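Local coordinates for protein SusD homolog (PDB 3IV0) that probably binds glycans at the outer membrane of a gut Bacteroides as a SusD-like lipoprotein, at residues Thr309-Arg319 and Trp417-Gly425. Residues are numbered along the deposited sequence; the frame is centred on the assembly and turned at random. Where two conformers were deposited one is given.
Sequences TLFPMYEDDAR and WERCRELIG
R319 reaches two carboxylates on helix 408-422. R319 NH1 and NH2 both bond E418 OE2, each at 2.8 Å, from the same face of that carboxylate. R319 NH1 also bonds E422 OE1 at 2.7 Å, on the anti lone pair. The NE side is held by D317, which takes NE on OD1 and NH2 on OD2. All three guanidinium nitrogens are therefore fixed, and R421 CB lies over one face. A methionine in place of R319 would probably leave E418 OE2 and E422 OE1 without this cation and cost D317 its two side-chain bonds.

R421 belongs to the same network and links it to the end of helix 304-310. R421 CG packs over the F311 ring, 3.8 Å from the centroid. The bend at chi3 (-82°) turns the guanidinium so that R421 NH1 donates to L310 O at 2.9 Å, nearly straight at 165°. NE and NH2 share E418 OE1. L310 CD1 is wedged against C420 CB (3.6 Å) and W417 CE3.

The T309 side is looser. T309 CG2 only approaches W417 CH2 at 4.3 Å, and a water links T309 O to R421 NH1. A largely buried salt-bridge network, beside apolar packing of L310, joins helix 318-323, N-capped by D317, to helix 408-422 of the SusD fold.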
loop_
_atom_site.group_PDB
_atom_site.type_symbol
_atom_site.label_atom_id
_atom_site.label_comp_id
_atom_site.label_asym_id
_atom_site.label_seq_id
_atom_site.Cartn_x
_atom_site.Cartn_y
_atom_site.Cartn_z
ATOM N N THR A 309 -7.530 -20.807 -8.671
ATOM C CA THR A 309 -6.062 -20.954 -8.581
ATOM C C THR A 309 -5.526 -20.438 -7.251
ATOM O O THR A 309 -4.722 -21.086 -6.570
ATOM C CB THR A 309 -5.384 -20.149 -9.682
ATOM O OG1 THR A 309 -5.703 -20.742 -10.952
ATOM C CG2 THR A 309 -3.835 -20.066 -9.472
ATOM N N LEU A 310 -6.009 -19.270 -6.878
ATOM C CA LEU A 310 -5.567 -18.617 -5.682
ATOM C C LEU A 310 -5.982 -19.322 -4.392
ATOM O O LEU A 310 -5.187 -19.459 -3.455
ATOM C CB LEU A 310 -6.096 -17.177 -5.711
ATOM C CG LEU A 310 -5.549 -16.222 -4.665
ATOM C CD1 LEU A 310 -4.032 -16.153 -4.816
ATOM C CD2 LEU A 310 -6.201 -14.829 -4.814
ATOM N N PHE A 311 -7.225 -19.770 -4.337
ATOM C CA PHE A 311 -7.790 -20.433 -3.158
ATOM C C PHE A 311 -8.285 -21.825 -3.596
ATOM O O PHE A 311 -9.483 -22.004 -3.849
ATOM C CB PHE A 311 -8.935 -19.620 -2.570
ATOM C CG PHE A 311 -8.497 -18.357 -1.871
ATOM C CD1 PHE A 311 -7.951 -18.414 -0.611
ATOM C CD2 PHE A 311 -8.602 -17.136 -2.506
ATOM C CE1 PHE A 311 -7.546 -17.246 0.021
ATOM C CE2 PHE A 311 -8.155 -15.953 -1.865
ATOM C CZ PHE A 311 -7.648 -16.039 -0.614
ATOM N N PRO A 312 -7.374 -22.794 -3.744
ATOM C CA PRO A 312 -7.782 -24.071 -4.352
ATOM C C PRO A 312 -8.898 -24.770 -3.591
ATOM O O PRO A 312 -8.863 -24.869 -2.365
ATOM C CB PRO A 312 -6.480 -24.891 -4.352
ATOM C CG PRO A 312 -5.382 -23.870 -4.286
ATOM C CD PRO A 312 -5.934 -22.793 -3.423
HETATM N N MSE A 313 -9.871 -25.298 -4.339
HETATM C CA MSE A 313 -11.082 -25.841 -3.741
HETATM C C MSE A 313 -10.866 -27.098 -2.891
HETATM O O MSE A 313 -11.698 -27.395 -2.049
HETATM C CB MSE A 313 -12.124 -26.103 -4.838
HETATM C CG MSE A 313 -11.803 -27.248 -5.753
HETATM SE SE MSE A 313 -13.102 -27.327 -7.229
HETATM C CE MSE A 313 -14.507 -27.451 -6.369
ATOM N N TYR A 314 -9.754 -27.810 -3.099
ATOM C CA TYR A 314 -9.503 -29.046 -2.379
ATOM C C TYR A 314 -8.605 -28.888 -1.179
ATOM O O TYR A 314 -8.253 -29.877 -0.539
ATOM C CB TYR A 314 -8.940 -30.107 -3.333
ATOM C CG TYR A 314 -9.758 -30.296 -4.604
ATOM C CD1 TYR A 314 -11.070 -30.723 -4.559
ATOM C CD2 TYR A 314 -9.201 -30.050 -5.852
ATOM C CE1 TYR A 314 -11.820 -30.883 -5.723
ATOM C CE2 TYR A 314 -9.937 -30.222 -7.012
ATOM C CZ TYR A 314 -11.239 -30.635 -6.941
ATOM O OH TYR A 314 -11.960 -30.802 -8.101
ATOM N N GLU A 315 -8.271 -27.634 -0.825
ATOM C CA GLU A 315 -7.387 -27.384 0.300
ATOM C C GLU A 315 -8.018 -26.440 1.315
ATOM O O GLU A 315 -8.676 -25.466 0.937
ATOM C CB GLU A 315 -6.068 -26.825 -0.261
ATOM C CG GLU A 315 -5.321 -27.839 -1.175
ATOM C CD GLU A 315 -4.033 -27.299 -1.775
ATOM O OE1 GLU A 315 -3.157 -26.902 -0.992
ATOM O OE2 GLU A 315 -3.884 -27.310 -3.018
ATOM N N ASP A 316 -7.819 -26.711 2.590
ATOM C CA ASP A 316 -8.402 -25.904 3.662
ATOM C C ASP A 316 -7.847 -24.489 3.656
ATOM O O ASP A 316 -6.648 -24.327 3.460
ATOM C CB ASP A 316 -8.085 -26.499 5.030
ATOM C CG ASP A 316 -8.868 -27.755 5.340
ATOM O OD1 ASP A 316 -9.852 -28.087 4.628
ATOM O OD2 ASP A 316 -8.463 -28.424 6.313
ATOM N N ASP A 317 -8.703 -23.503 3.905
ATOM C CA ASP A 317 -8.249 -22.107 4.038
ATOM C C ASP A 317 -9.457 -21.298 4.475
ATOM O O ASP A 317 -10.378 -21.086 3.681
ATOM C CB ASP A 317 -7.737 -21.588 2.711
ATOM C CG ASP A 317 -7.070 -20.221 2.811
ATOM O OD1 ASP A 317 -7.443 -19.444 3.733
ATOM O OD2 ASP A 317 -6.197 -19.928 1.979
ATOM N N ALA A 318 -9.454 -20.867 5.726
ATOM C CA ALA A 318 -10.592 -20.161 6.291
ATOM C C ALA A 318 -10.893 -18.833 5.575
ATOM O O ALA A 318 -12.010 -18.301 5.687
ATOM C CB ALA A 318 -10.398 -19.951 7.739
ATOM N N ARG A 319 -9.913 -18.275 4.856
ATOM C CA ARG A 319 -10.183 -17.067 4.106
ATOM C C ARG A 319 -11.249 -17.301 3.060
ATOM O O ARG A 319 -11.980 -16.381 2.682
ATOM C CB ARG A 319 -8.891 -16.521 3.471
ATOM C CG ARG A 319 -7.888 -16.019 4.521
ATOM C CD ARG A 319 -6.474 -15.784 3.979
ATOM N NE ARG A 319 -5.839 -17.055 3.624
ATOM C CZ ARG A 319 -4.536 -17.270 3.516
ATOM N NH1 ARG A 319 -3.652 -16.313 3.794
ATOM N NH2 ARG A 319 -4.082 -18.445 3.132
ATOM N N TRP A 417 2.344 -16.514 -3.583
ATOM C CA TRP A 417 0.917 -16.783 -3.683
ATOM C C TRP A 417 0.246 -16.526 -2.360
ATOM O O TRP A 417 -0.926 -16.098 -2.313
ATOM C CB TRP A 417 0.652 -18.215 -4.171
ATOM C CG TRP A 417 0.936 -18.396 -5.627
ATOM C CD1 TRP A 417 1.930 -19.119 -6.174
ATOM C CD2 TRP A 417 0.197 -17.829 -6.716
ATOM N NE1 TRP A 417 1.872 -19.041 -7.536
ATOM C CE2 TRP A 417 0.818 -18.254 -7.899
ATOM C CE3 TRP A 417 -0.915 -17.002 -6.799
ATOM C CZ2 TRP A 417 0.355 -17.896 -9.153
ATOM C CZ3 TRP A 417 -1.371 -16.650 -8.052
ATOM C CH2 TRP A 417 -0.733 -17.092 -9.205
ATOM N N GLU A 418 0.966 -16.752 -1.267
ATOM C CA GLU A 418 0.416 -16.455 0.035
ATOM C C GLU A 418 0.152 -14.953 0.192
ATOM O O GLU A 418 -0.830 -14.554 0.809
ATOM C CB GLU A 418 1.274 -16.993 1.197
ATOM C CG GLU A 418 0.566 -17.038 2.545
ATOM C CD GLU A 418 -0.576 -18.028 2.616
ATOM O OE1 GLU A 418 -0.696 -18.894 1.714
ATOM O OE2 GLU A 418 -1.331 -17.924 3.595
ATOM N N ARG A 419 1.073 -14.114 -0.262
ATOM C CA ARG A 419 0.822 -12.669 -0.232
ATOM C C ARG A 419 -0.390 -12.325 -1.083
ATOM O O ARG A 419 -1.190 -11.460 -0.705
ATOM C CB ARG A 419 2.042 -11.871 -0.748
ATOM C CG ARG A 419 3.177 -11.754 0.289
ATOM C CD ARG A 419 4.332 -10.818 -0.120
ATOM N NE ARG A 419 3.890 -9.463 -0.437
ATOM C CZ ARG A 419 3.698 -8.494 0.448
ATOM N NH1 ARG A 419 3.856 -8.714 1.742
ATOM N NH2 ARG A 419 3.300 -7.292 0.067
ATOM N N CYS A 420 -0.596 -12.995 -2.214
ATOM C CA CYS A 420 -1.766 -12.718 -3.025
ATOM C C CYS A 420 -3.051 -13.097 -2.311
ATOM O O CYS A 420 -4.051 -12.392 -2.402
ATOM C CB CYS A 420 -1.658 -13.447 -4.352
ATOM S SG CYS A 420 -0.383 -12.852 -5.481
ATOM N N ARG A 421 -3.050 -14.215 -1.596
ATOM C CA ARG A 421 -4.234 -14.613 -0.824
ATOM C C ARG A 421 -4.456 -13.692 0.360
ATOM O O ARG A 421 -5.569 -13.194 0.595
ATOM C CB ARG A 421 -4.069 -16.019 -0.265
ATOM C CG ARG A 421 -4.230 -17.151 -1.276
ATOM C CD ARG A 421 -4.062 -18.510 -0.581
ATOM N NE ARG A 421 -2.687 -18.908 -0.387
ATOM C CZ ARG A 421 -1.932 -19.475 -1.310
ATOM N NH1 ARG A 421 -2.432 -19.751 -2.500
ATOM N NH2 ARG A 421 -0.683 -19.783 -1.042
ATOM N N GLU A 422 -3.404 -13.469 1.142
ATOM C CA GLU A 422 -3.524 -12.761 2.402
ATOM C C GLU A 422 -3.876 -11.287 2.227
ATOM O O GLU A 422 -4.669 -10.743 3.000
ATOM C CB GLU A 422 -2.224 -12.885 3.181
ATOM C CG GLU A 422 -2.232 -12.234 4.530
ATOM C CD GLU A 422 -3.203 -12.857 5.491
ATOM O OE1 GLU A 422 -3.586 -14.050 5.334
ATOM O OE2 GLU A 422 -3.620 -12.190 6.461
ATOM N N LEU A 423 -3.335 -10.655 1.184
ATOM C CA LEU A 423 -3.429 -9.209 1.042
ATOM C C LEU A 423 -4.376 -8.724 -0.018
ATOM O O LEU A 423 -4.435 -7.530 -0.310
ATOM C CB LEU A 423 -2.053 -8.617 0.816
ATOM C CG LEU A 423 -1.005 -8.928 1.879
ATOM C CD1 LEU A 423 0.395 -8.418 1.477
ATOM C CD2 LEU A 423 -1.360 -8.365 3.275
ATOM N N ILE A 424 -5.220 -9.611 -0.521
ATOM C CA ILE A 424 -6.154 -9.212 -1.545
ATOM C C ILE A 424 -6.981 -8.025 -1.087
ATOM O O ILE A 424 -7.530 -8.015 -0.000
ATOM C CB ILE A 424 -7.053 -10.420 -1.989
ATOM C CG1 ILE A 424 -7.883 -9.980 -3.207
ATOM C CG2 ILE A 424 -7.926 -10.972 -0.837
ATOM C CD1 ILE A 424 -8.567 -11.167 -3.936
ATOM N N GLY A 425 -7.060 -7.016 -1.946
ATOM C CA GLY A 425 -7.843 -5.822 -1.646
ATOM C C GLY A 425 -7.131 -4.762 -0.824
ATOM O O GLY A 425 -7.748 -3.753 -0.508
HETATM O O HOH W 1 -2.395 -21.273 -5.064
#